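Local coordinates for protein glucosamine--fructose-6-phosphate aminotransferase [isomerizing] (Francisella tularensis subsp. tularensis, PDB 3TBF) that probably makes glucosamine 6-phosphate from fructose 6-phosphate and glutamine-derived ammonia, its C-terminal isomerase region being built from two SIS domains, at residues 73-76 against 77-81; 186-189 against 190-194; 195-198 against 199-203; 334-337 against 338-342. One frame throughout, in Å; residues are numbered along the deposited sequence.

Interaction 1 of 4, residues 73-76 against 77-81; sequences KYWI and EKYAK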
loop_
_atom_site.group_PDB
_atom_site.type_symbol
_atom_site.label_atom_id
_atom_site.label_comp_id
_atom_site.label_asym_id
_atom_site.label_seq_id
_atom_site.Cartn_x
_atom_site.Cartn_y
_atom_site.Cartn_z
ATOM N N LYS A 73 -7.225 -3.503 10.590
ATOM C CA LYS A 73 -8.381 -3.393 9.726
ATOM C C LYS A 73 -8.958 -4.801 9.507
ATOM O O LYS A 73 -10.167 -4.971 9.463
ATOM C CB LYS A 73 -8.004 -2.696 8.424
ATOM C CG LYS A 73 -8.874 -3.064 7.229
ATOM C CD LYS A 73 -8.514 -2.301 5.964
ATOM C CE LYS A 73 -9.651 -2.455 4.937
ATOM N NZ LYS A 73 -9.681 -1.400 3.963
ATOM N N TYR A 74 -8.106 -5.806 9.396
ATOM C CA TYR A 74 -8.589 -7.156 9.132
ATOM C C TYR A 74 -9.481 -7.543 10.314
ATOM O O TYR A 74 -10.582 -8.085 10.116
ATOM C CB TYR A 74 -7.433 -8.140 8.974
ATOM C CG TYR A 74 -6.723 -8.046 7.650
ATOM C CD1 TYR A 74 -5.806 -7.046 7.403
ATOM C CD2 TYR A 74 -6.930 -8.985 6.642
ATOM C CE1 TYR A 74 -5.115 -6.935 6.149
ATOM C CE2 TYR A 74 -6.250 -8.898 5.400
ATOM C CZ TYR A 74 -5.345 -7.858 5.164
ATOM O OH TYR A 74 -4.667 -7.744 3.941
ATOM N N TRP A 75 -9.018 -7.238 11.536
ATOM C CA TRP A 75 -9.707 -7.649 12.785
ATOM C C TRP A 75 -11.024 -6.877 12.900
ATOM O O TRP A 75 -12.049 -7.456 13.216
ATOM C CB TRP A 75 -8.874 -7.304 14.028
ATOM C CG TRP A 75 -7.651 -8.059 14.219
ATOM C CD1 TRP A 75 -7.413 -9.340 13.824
ATOM C CD2 TRP A 75 -6.490 -7.638 14.952
ATOM N NE1 TRP A 75 -6.160 -9.739 14.249
ATOM C CE2 TRP A 75 -5.582 -8.720 14.958
ATOM C CE3 TRP A 75 -6.137 -6.467 15.597
ATOM C CZ2 TRP A 75 -4.329 -8.658 15.578
ATOM C CZ3 TRP A 75 -4.874 -6.401 16.232
ATOM C CH2 TRP A 75 -3.990 -7.504 16.212
ATOM N N ILE A 76 -10.970 -5.581 12.642
ATOM C CA ILE A 76 -12.136 -4.731 12.806
ATOM C C ILE A 76 -13.283 -5.105 11.895
ATOM O O ILE A 76 -14.422 -5.183 12.320
ATOM C CB ILE A 76 -11.832 -3.264 12.606
ATOM C CG1 ILE A 76 -10.948 -2.754 13.743
ATOM C CG2 ILE A 76 -13.137 -2.500 12.604
ATOM C CD1 ILE A 76 -10.289 -1.463 13.498
ATOM N N GLU A 77 -12.974 -5.311 10.631
ATOM C CA GLU A 77 -13.964 -5.734 9.676
ATOM C C GLU A 77 -14.512 -7.118 9.970
ATOM O O GLU A 77 -15.708 -7.310 9.954
ATOM C CB GLU A 77 -13.369 -5.624 8.267
ATOM C CG GLU A 77 -13.131 -4.149 7.900
ATOM C CD GLU A 77 -13.410 -3.771 6.425
ATOM O OE1 GLU A 77 -13.610 -4.701 5.578
ATOM O OE2 GLU A 77 -13.426 -2.522 6.162
ATOM N N LYS A 78 -13.640 -8.052 10.296
ATOM C CA LYS A 78 -14.031 -9.421 10.496
ATOM C C LYS A 78 -14.796 -9.653 11.795
ATOM O O LYS A 78 -15.795 -10.354 11.774
ATOM C CB LYS A 78 -12.781 -10.326 10.509
ATOM C CG LYS A 78 -13.060 -11.776 10.863
ATOM C CD LYS A 78 -11.862 -12.706 10.522
ATOM C CE LYS A 78 -12.184 -14.129 10.936
ATOM N NZ LYS A 78 -11.065 -15.066 10.657
ATOM N N TYR A 79 -14.303 -9.104 12.917
ATOM C CA TYR A 79 -14.871 -9.342 14.231
ATOM C C TYR A 79 -15.852 -8.297 14.691
ATOM O O TYR A 79 -16.892 -8.645 15.183
ATOM C CB TYR A 79 -13.763 -9.478 15.277
ATOM C CG TYR A 79 -12.948 -10.716 15.114
ATOM C CD1 TYR A 79 -13.402 -11.949 15.572
ATOM C CD2 TYR A 79 -11.737 -10.688 14.472
ATOM C CE1 TYR A 79 -12.643 -13.132 15.406
ATOM C CE2 TYR A 79 -10.980 -11.847 14.293
ATOM C CZ TYR A 79 -11.432 -13.059 14.767
ATOM O OH TYR A 79 -10.649 -14.161 14.595
ATOM N N ALA A 80 -15.535 -7.024 14.577
ATOM C CA ALA A 80 -16.501 -5.955 14.913
ATOM C C ALA A 80 -17.502 -5.645 13.813
ATOM O O ALA A 80 -18.488 -4.968 14.060
ATOM C CB ALA A 80 -15.792 -4.709 15.290
ATOM N N LYS A 81 -17.213 -6.077 12.588
ATOM C CA LYS A 81 -18.027 -5.776 11.431
ATOM C C LYS A 81 -18.307 -4.296 11.203
ATOM O O LYS A 81 -19.382 -3.919 10.744
ATOM C CB LYS A 81 -19.335 -6.531 11.514
ATOM C CG LYS A 81 -19.133 -7.958 11.902
ATOM C CD LYS A 81 -19.730 -8.923 10.956
ATOM C CE LYS A 81 -18.932 -10.225 11.006
ATOM N NZ LYS A 81 -18.144 -10.570 9.730
#

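Interaction 2 of 4, residues 186-189 against 190-194; sequences NSLT and DQQIA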
loop_
_atom_site.group_PDB
_atom_site.type_symbol
_atom_site.label_atom_id
_atom_site.label_comp_id
_atom_site.label_asym_id
_atom_site.label_seq_id
_atom_site.Cartn_x
_atom_site.Cartn_y
_atom_site.Cartn_z
ATOM N N ASN A 186 -22.941 -5.564 19.209
ATOM C CA ASN A 186 -23.502 -6.916 19.141
ATOM C C ASN A 186 -22.988 -7.753 17.997
ATOM O O ASN A 186 -23.650 -8.662 17.578
ATOM C CB ASN A 186 -25.038 -6.827 19.108
ATOM C CG ASN A 186 -25.590 -6.083 20.335
ATOM O OD1 ASN A 186 -26.236 -5.035 20.215
ATOM N ND2 ASN A 186 -25.270 -6.605 21.529
ATOM N N SER A 187 -21.781 -7.468 17.527
ATOM C CA SER A 187 -21.197 -8.225 16.411
ATOM C C SER A 187 -20.724 -9.598 16.883
ATOM O O SER A 187 -20.548 -10.492 16.051
ATOM C CB SER A 187 -20.019 -7.456 15.799
ATOM O OG SER A 187 -20.304 -6.058 15.715
ATOM N N LEU A 188 -20.522 -9.759 18.194
ATOM C CA LEU A 188 -20.058 -11.028 18.775
ATOM C C LEU A 188 -20.855 -11.435 20.030
ATOM O O LEU A 188 -21.335 -10.575 20.781
ATOM C CB LEU A 188 -18.571 -10.945 19.157
ATOM C CG LEU A 188 -17.544 -10.807 18.017
ATOM C CD1 LEU A 188 -16.106 -10.667 18.598
ATOM C CD2 LEU A 188 -17.624 -11.937 17.021
ATOM N N THR A 189 -20.990 -12.742 20.271
ATOM C CA THR A 189 -21.672 -13.202 21.505
ATOM C C THR A 189 -20.750 -13.041 22.710
ATOM O O THR A 189 -19.548 -12.982 22.559
ATOM C CB THR A 189 -22.070 -14.683 21.465
ATOM O OG1 THR A 189 -20.901 -15.502 21.604
ATOM C CG2 THR A 189 -22.803 -15.004 20.196
ATOM N N ASP A 190 -21.314 -12.990 23.905
ATOM C CA ASP A 190 -20.515 -12.730 25.089
ATOM C C ASP A 190 -19.485 -13.866 25.223
ATOM O O ASP A 190 -18.380 -13.684 25.671
ATOM C CB ASP A 190 -21.414 -12.565 26.323
ATOM C CG ASP A 190 -22.198 -11.209 26.343
ATOM O OD1 ASP A 190 -21.891 -10.272 25.567
ATOM O OD2 ASP A 190 -23.142 -11.074 27.158
ATOM N N GLN A 191 -19.838 -15.033 24.734
ATOM C CA GLN A 191 -18.956 -16.181 24.800
ATOM C C GLN A 191 -17.790 -16.131 23.800
ATOM O O GLN A 191 -16.667 -16.562 24.105
ATOM C CB GLN A 191 -19.802 -17.412 24.604
ATOM C CG GLN A 191 -19.142 -18.720 24.887
ATOM C CD GLN A 191 -20.190 -19.909 24.915
ATOM O OE1 GLN A 191 -20.051 -20.911 24.184
ATOM N NE2 GLN A 191 -21.242 -19.764 25.759
ATOM N N GLN A 192 -18.041 -15.592 22.615
ATOM C CA GLN A 192 -16.945 -15.281 21.710
ATOM C C GLN A 192 -16.013 -14.185 22.280
ATOM O O GLN A 192 -14.792 -14.314 22.250
ATOM C CB GLN A 192 -17.488 -14.820 20.374
ATOM C CG GLN A 192 -18.192 -15.870 19.615
ATOM C CD GLN A 192 -18.903 -15.293 18.421
ATOM O OE1 GLN A 192 -19.688 -14.344 18.536
ATOM N NE2 GLN A 192 -18.605 -15.826 17.279
ATOM N N ILE A 193 -16.593 -13.099 22.776
ATOM C CA ILE A 193 -15.815 -12.059 23.389
ATOM C C ILE A 193 -14.880 -12.695 24.419
ATOM O O ILE A 193 -13.682 -12.452 24.429
ATOM C CB ILE A 193 -16.726 -11.038 24.073
ATOM C CG1 ILE A 193 -17.619 -10.372 23.020
ATOM C CG2 ILE A 193 -15.905 -9.982 24.870
ATOM C CD1 ILE A 193 -16.941 -9.460 22.213
ATOM N N ALA A 194 -15.428 -13.571 25.248
ATOM C CA ALA A 194 -14.648 -14.212 26.304
ATOM C C ALA A 194 -13.525 -15.097 25.745
ATOM O O ALA A 194 -12.441 -15.122 26.277
ATOM C CB ALA A 194 -15.544 -15.002 27.185
#

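Interaction 3 of 4, residues 195-198 against 199-203; sequences KYTE and ELKNI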
loop_
_atom_site.group_PDB
_atom_site.type_symbol
_atom_site.label_atom_id
_atom_site.label_comp_id
_atom_site.label_asym_id
_atom_site.label_seq_id
_atom_site.Cartn_x
_atom_site.Cartn_y
_atom_site.Cartn_z
ATOM N N LYS A 195 -13.785 -15.805 24.656
ATOM C CA LYS A 195 -12.805 -16.697 24.048
ATOM C C LYS A 195 -11.645 -15.891 23.435
ATOM O O LYS A 195 -10.459 -16.232 23.588
ATOM C CB LYS A 195 -13.518 -17.534 22.989
ATOM C CG LYS A 195 -12.657 -18.229 21.989
ATOM C CD LYS A 195 -13.540 -19.111 21.148
ATOM C CE LYS A 195 -13.195 -19.065 19.663
ATOM N NZ LYS A 195 -11.790 -19.565 19.447
ATOM N N TYR A 196 -11.987 -14.809 22.752
ATOM C CA TYR A 196 -10.960 -13.954 22.173
ATOM C C TYR A 196 -10.212 -13.115 23.224
ATOM O O TYR A 196 -9.022 -12.877 23.068
ATOM C CB TYR A 196 -11.562 -13.080 21.090
ATOM C CG TYR A 196 -12.242 -13.888 20.024
ATOM C CD1 TYR A 196 -11.582 -14.950 19.414
ATOM C CD2 TYR A 196 -13.538 -13.624 19.643
ATOM C CE1 TYR A 196 -12.183 -15.695 18.451
ATOM C CE2 TYR A 196 -14.163 -14.399 18.677
ATOM C CZ TYR A 196 -13.468 -15.417 18.089
ATOM O OH TYR A 196 -14.040 -16.218 17.141
ATOM N N THR A 197 -10.885 -12.731 24.309
ATOM C CA THR A 197 -10.194 -12.101 25.404
ATOM C C THR A 197 -9.128 -13.057 25.981
ATOM O O THR A 197 -8.012 -12.619 26.268
ATOM C CB THR A 197 -11.145 -11.654 26.515
ATOM O OG1 THR A 197 -12.156 -10.809 25.973
ATOM C CG2 THR A 197 -10.411 -10.827 27.546
ATOM N N GLU A 198 -9.458 -14.340 26.138
ATOM C CA GLU A 198 -8.485 -15.326 26.631
ATOM C C GLU A 198 -7.337 -15.486 25.674
ATOM O O GLU A 198 -6.221 -15.684 26.088
ATOM C CB GLU A 198 -9.103 -16.716 26.929
ATOM C CG GLU A 198 -10.037 -16.709 28.173
ATOM C CD GLU A 198 -9.338 -16.269 29.544
ATOM O OE1 GLU A 198 -8.442 -17.025 30.035
ATOM O OE2 GLU A 198 -9.704 -15.201 30.146
ATOM N N GLU A 199 -7.608 -15.412 24.382
ATOM C CA GLU A 199 -6.549 -15.474 23.427
ATOM C C GLU A 199 -5.569 -14.284 23.576
ATOM O O GLU A 199 -4.372 -14.456 23.424
ATOM C CB GLU A 199 -7.144 -15.552 22.011
ATOM C CG GLU A 199 -6.141 -15.326 20.913
ATOM C CD GLU A 199 -6.702 -15.564 19.473
ATOM O OE1 GLU A 199 -7.939 -15.803 19.269
ATOM O OE2 GLU A 199 -5.859 -15.478 18.549
ATOM N N LEU A 200 -6.076 -13.086 23.845
ATOM C CA LEU A 200 -5.208 -11.932 24.070
ATOM C C LEU A 200 -4.373 -12.191 25.319
ATOM O O LEU A 200 -3.182 -11.949 25.315
ATOM C CB LEU A 200 -5.997 -10.625 24.223
ATOM C CG LEU A 200 -6.756 -10.112 22.993
ATOM C CD1 LEU A 200 -7.388 -8.685 23.203
ATOM C CD2 LEU A 200 -5.911 -10.142 21.681
ATOM N N LYS A 201 -4.974 -12.710 26.380
ATOM C CA LYS A 201 -4.172 -13.010 27.587
ATOM C C LYS A 201 -3.034 -14.037 27.376
ATOM O O LYS A 201 -2.014 -14.013 28.075
ATOM C CB LYS A 201 -5.048 -13.460 28.704
ATOM C CG LYS A 201 -5.947 -12.392 29.202
ATOM C CD LYS A 201 -6.723 -12.951 30.343
ATOM C CE LYS A 201 -7.788 -12.029 30.827
ATOM N NZ LYS A 201 -8.845 -12.858 31.496
ATOM N N ASN A 202 -3.196 -14.897 26.379
ATOM C CA ASN A 202 -2.256 -15.962 26.157
ATOM C C ASN A 202 -1.089 -15.466 25.353
ATOM O O ASN A 202 -0.135 -16.213 25.166
ATOM C CB ASN A 202 -2.907 -17.141 25.423
ATOM C CG ASN A 202 -4.006 -17.844 26.264
ATOM O OD1 ASN A 202 -4.068 -17.732 27.506
ATOM N ND2 ASN A 202 -4.877 -18.562 25.567
ATOM N N ILE A 203 -1.149 -14.237 24.857
ATOM C CA ILE A 203 -0.059 -13.725 24.067
ATOM C C ILE A 203 1.289 -13.699 24.792
ATOM O O ILE A 203 2.344 -13.909 24.188
ATOM C CB ILE A 203 -0.345 -12.282 23.475
ATOM C CG1 ILE A 203 -1.472 -12.350 22.435
ATOM C CG2 ILE A 203 0.895 -11.774 22.777
ATOM C CD1 ILE A 203 -1.905 -11.004 21.797
HETATM O O HOH W 1 -8.927 -17.987 19.823
#

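Interaction 4 of 4, residues 334-337 against 338-342; sequences FSAP and VVFTI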
loop_
_atom_site.group_PDB
_atom_site.type_symbol
_atom_site.label_atom_id
_atom_site.label_comp_id
_atom_site.label_asym_id
_atom_site.label_seq_id
_atom_site.Cartn_x
_atom_site.Cartn_y
_atom_site.Cartn_z
ATOM N N PHE A 334 -5.737 -13.229 16.689
ATOM C CA PHE A 334 -5.392 -12.073 17.480
ATOM C C PHE A 334 -3.938 -12.182 17.940
ATOM O O PHE A 334 -3.181 -11.186 17.886
ATOM C CB PHE A 334 -6.352 -11.868 18.627
ATOM C CG PHE A 334 -7.665 -11.301 18.218
ATOM C CD1 PHE A 334 -7.766 -10.004 17.813
ATOM C CD2 PHE A 334 -8.807 -12.041 18.279
ATOM C CE1 PHE A 334 -9.010 -9.440 17.447
ATOM C CE2 PHE A 334 -10.027 -11.485 17.958
ATOM C CZ PHE A 334 -10.116 -10.170 17.535
ATOM N N SER A 335 -3.523 -13.383 18.325
ATOM C CA SER A 335 -2.195 -13.545 18.849
ATOM C C SER A 335 -1.132 -13.645 17.791
ATOM O O SER A 335 -0.054 -13.103 17.956
ATOM C CB SER A 335 -2.126 -14.766 19.816
ATOM O OG SER A 335 -2.427 -16.005 19.194
ATOM N N ALA A 336 -1.424 -14.309 16.690
ATOM C CA ALA A 336 -0.368 -14.688 15.755
ATOM C C ALA A 336 0.296 -13.503 15.120
ATOM O O ALA A 336 1.505 -13.495 14.966
ATOM C CB ALA A 336 -0.859 -15.716 14.701
ATOM N N PRO A 337 -0.459 -12.460 14.781
ATOM C CA PRO A 337 0.246 -11.301 14.213
ATOM C C PRO A 337 1.318 -10.685 15.120
ATOM O O PRO A 337 2.387 -10.268 14.655
ATOM C CB PRO A 337 -0.886 -10.292 13.980
ATOM C CG PRO A 337 -2.100 -11.231 13.692
ATOM C CD PRO A 337 -1.925 -12.302 14.740
ATOM N N VAL A 338 1.020 -10.609 16.410
ATOM C CA VAL A 338 1.982 -10.159 17.395
ATOM C C VAL A 338 3.138 -11.172 17.533
ATOM O O VAL A 338 4.285 -10.788 17.490
ATOM C CB VAL A 338 1.326 -9.979 18.782
ATOM C CG1 VAL A 338 2.380 -9.520 19.795
ATOM C CG2 VAL A 338 0.144 -9.025 18.717
ATOM N N VAL A 339 2.825 -12.455 17.696
ATOM C CA VAL A 339 3.875 -13.455 17.914
ATOM C C VAL A 339 4.862 -13.526 16.739
ATOM O O VAL A 339 6.078 -13.532 16.918
ATOM C CB VAL A 339 3.302 -14.803 18.245
ATOM C CG1 VAL A 339 4.433 -15.892 18.434
ATOM C CG2 VAL A 339 2.455 -14.714 19.542
ATOM N N PHE A 340 4.350 -13.448 15.524
ATOM C CA PHE A 340 5.219 -13.622 14.386
ATOM C C PHE A 340 6.069 -12.389 14.190
ATOM O O PHE A 340 7.050 -12.487 13.453
ATOM C CB PHE A 340 4.417 -13.902 13.152
ATOM C CG PHE A 340 4.092 -15.321 12.974
ATOM C CD1 PHE A 340 5.116 -16.252 12.835
ATOM C CD2 PHE A 340 2.787 -15.739 12.878
ATOM C CE1 PHE A 340 4.835 -17.578 12.636
ATOM C CE2 PHE A 340 2.504 -17.049 12.689
ATOM C CZ PHE A 340 3.526 -17.989 12.577
ATOM N N THR A 341 5.686 -11.243 14.783
ATOM C CA THR A 341 6.502 -10.034 14.714
ATOM C C THR A 341 7.851 -10.191 15.392
ATOM O O THR A 341 8.857 -9.678 14.906
ATOM C CB THR A 341 5.788 -8.786 15.313
ATOM O OG1 THR A 341 4.638 -8.498 14.536
ATOM C CG2 THR A 341 6.612 -7.549 15.202
ATOM N N ILE A 342 7.890 -10.952 16.489
ATOM C CA ILE A 342 9.067 -11.037 17.302
ATOM C C ILE A 342 10.314 -11.562 16.545
ATOM O O ILE A 342 11.374 -10.975 16.637
ATOM C CB ILE A 342 8.797 -11.886 18.533
ATOM C CG1 ILE A 342 7.577 -11.390 19.366
ATOM C CG2 ILE A 342 10.013 -11.956 19.398
ATOM C CD1 ILE A 342 7.452 -9.903 19.711
#

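Interaction 1 of 4, residues 73-76 against 77-81
The last turns of helix 63-80, the helix of the beta-alpha-beta unit between strands 56-61 and 84-88, bring Trp-75 against Tyr-79 and Lys-73 alongside Glu-77. Trp-75 CD1 lies 4.4 Å from Tyr-79 CE2, an oblique approach rather than a stack. Tyr-79 turns its CG away from its own carbonyl (chi1 -68°), which lays the ring edge beside the carbonyl oxygen of Trp-75; CD2 is 3.5 Å from that O. The same oxygen takes the amide of Tyr-79 in a helical hydrogen bond, N to O 2.8 Å. Lys-73 and Glu-77 run side by side in the same direction, but NZ and OE2 stay 4.5 Å apart, too far for a salt bridge. Both bind the backbone of Cys-84 instead, Lys-73 its O and Glu-77 OE2 its N, while Glu-77 OE1 pairs with Arg-95 of the second subunit. Ile-76, which packs on Thr-178 and Cys-84, brings its CG2 to 4.4 Å from Ala-80 CB. The turn widens to a pi-type one at 77-80, and Lys-81 leaves the helix with positive phi. Trp-75 NE1 hydrogen-bonds the backbone O of Asp-333, whose OD2 bonds Tyr-79 OH and forms a salt bridge with Lys-78 NZ; Tyr-74 OH bonds Glu-91 of the second subunit. The helix end thus lies between strand 84-88, helix 165-184, the Asp-333 loop and the dimer partner.

Interaction 2 of 4, residues 186-189 against 190-194
Thr-189 and Gln-192 bond each other in both directions, Gln-192 filling the role more often played by a glutamate. The Gln-192 N-H points almost straight at Thr-189 OG1, 3.0 Å away at 165°. In return the side-chain carbonyl oxygen of Gln-192, OE1, accepts the backbone N-H of Thr-189 (N to OE1 2.7 Å), the donor lying in the carbonyl plane. The hydroxyl is placed by chi1 of 73°, which sets OG1 between the backbone N and the carbonyl carbon of Thr-189. This is a capping box with Thr-189 as N-cap, and it opens helix 190-201 after helix 165-184 has ended in a Schellman motif whose C-prime residue is Asn-186. The first helical bond follows, Ile-193 N to Thr-189 O at 3.0 Å. Leu-188 and Ile-193, the residue before the cap and the fourth after it, form a hydrophobic staple: Leu-188 CB touches Ile-193 CD1 at 3.8 Å, while CD2 of Leu-188 lies 3.5 Å from Gln-192 OE1, the Leu-188 and Gln-192 side chains crossing at about a right angle. Leu-188 also packs on Leu-179 and Ala-182 of helix 165-184, and Ile-193 on Lys-183 of the same helix. Ser-187 OG hydrogen-bonds Ala-80 O at the end of helix 63-80.

Interaction 3 of 4, residues 195-198 against 199-203
Tyr-196 meets the carboxylate of Glu-199 one turn on, CD1 lying 3.7 Å from OE1 with the oxygen at the ring edge and near its plane. Ring and carboxylate planes stand 52° apart. Glu-199 gets there as an extended chain, its CG opposite the backbone N (chi1 168°), and the carboxylate is shared out: OE1 accepts a hydrogen bond from a water (O to OE1 2.5 Å, a doubtfully short distance), which in turn accepts a weak bond from Lys-195 NZ, while OE2 receives the backbone N-H groups of Phe-334 and Ser-335. Two amide donors thus hold this buried group and probably stabilise its negative charge. On the exposed flank Glu-198 and Lys-201 form an i to i+3 salt bridge, with NZ 2.8 Å from OE2. Glu-198 reaches it by folding at chi2 (-60°), whereas the lysine remains extended; NZ comes from the syn side of OE2 and somewhat out of the carboxylate plane. Lys-201 NZ has a further partner in Gly-36 O. The i to i+4 helical bonds run through Lys-201 N to Thr-197 O at 3.0 Å, then slacken to a weak bond from Asn-202 N to Glu-198 O. Leu-200 packs on Ala-175, Ile-176 and Leu-179 of helix 165-184. The whole is an amphipathic segment of helix 190-201, one flank carrying the salt bridge and the other holding the start of helix 335-355 through Glu-199.

Interaction 4 of 4, residues 334-337 against 338-342
Two hydrogen bonds converge on Pro-337 O. Thr-341 OG1 donates to it from 2.9 Å, lying in the carbonyl plane, and Thr-341 N adds a weak bond at 3.4 Å. The hydroxyl reaches back down the helix because chi1 of -64° sets OG1 beside the backbone N. The preceding helical bonds are firmer: Val-339 N to Ser-335 O spans 3.0 Å and Phe-340 N to Ala-336 O 2.9 Å, both close to straight. Apolar contact is provided by Ala-336, whose CB lies 4.1 Å from Phe-340 CD2. That ring also sits obliquely by the Ala-336 carbonyl, with CD2 3.3 Å from O. Val-339 CG2 rests 3.4 Å from Ser-335 O, the acceptor of its own amide. Outward, Ser-335 OG bonds Ala-330 O, Pro-337 packs on Tyr-238 and Ile-241 of helix 238-253, and Val-339 lies on Leu-206 of helix 203-211. Phe-334, just ahead, meets the rings of Trp-75 and Tyr-79. Pro-337 falls in the first turn of the helix, where a missing amide hydrogen costs no helical bond: a common arrangement at helix N termini, here in the buried opening turns of helix 335-355, which follows the last strand of the second SIS domain.

Overall arrangement
All four contacts are local and follow in series along the chain, so none nests in or crosses another. Interaction 1 finishes helix 63-80 in the first SIS domain. Interaction 2 closes the turn from helix 165-184 into helix 190-201, and its Ser-187 returns to the end of interaction 1. Interaction 3 continues that helix towards helix 203-211. Interaction 4 begins helix 335-355 of the second SIS domain, about 12 Å from interaction 3 between centres. Rings of interactions 1, 3 and 4 meet at Tyr-79, which touches both Tyr-196 and Phe-334, thereby joining helix 63-80, helix 190-201 and the start of helix 335-355; interactions 2 and 4 do not touch.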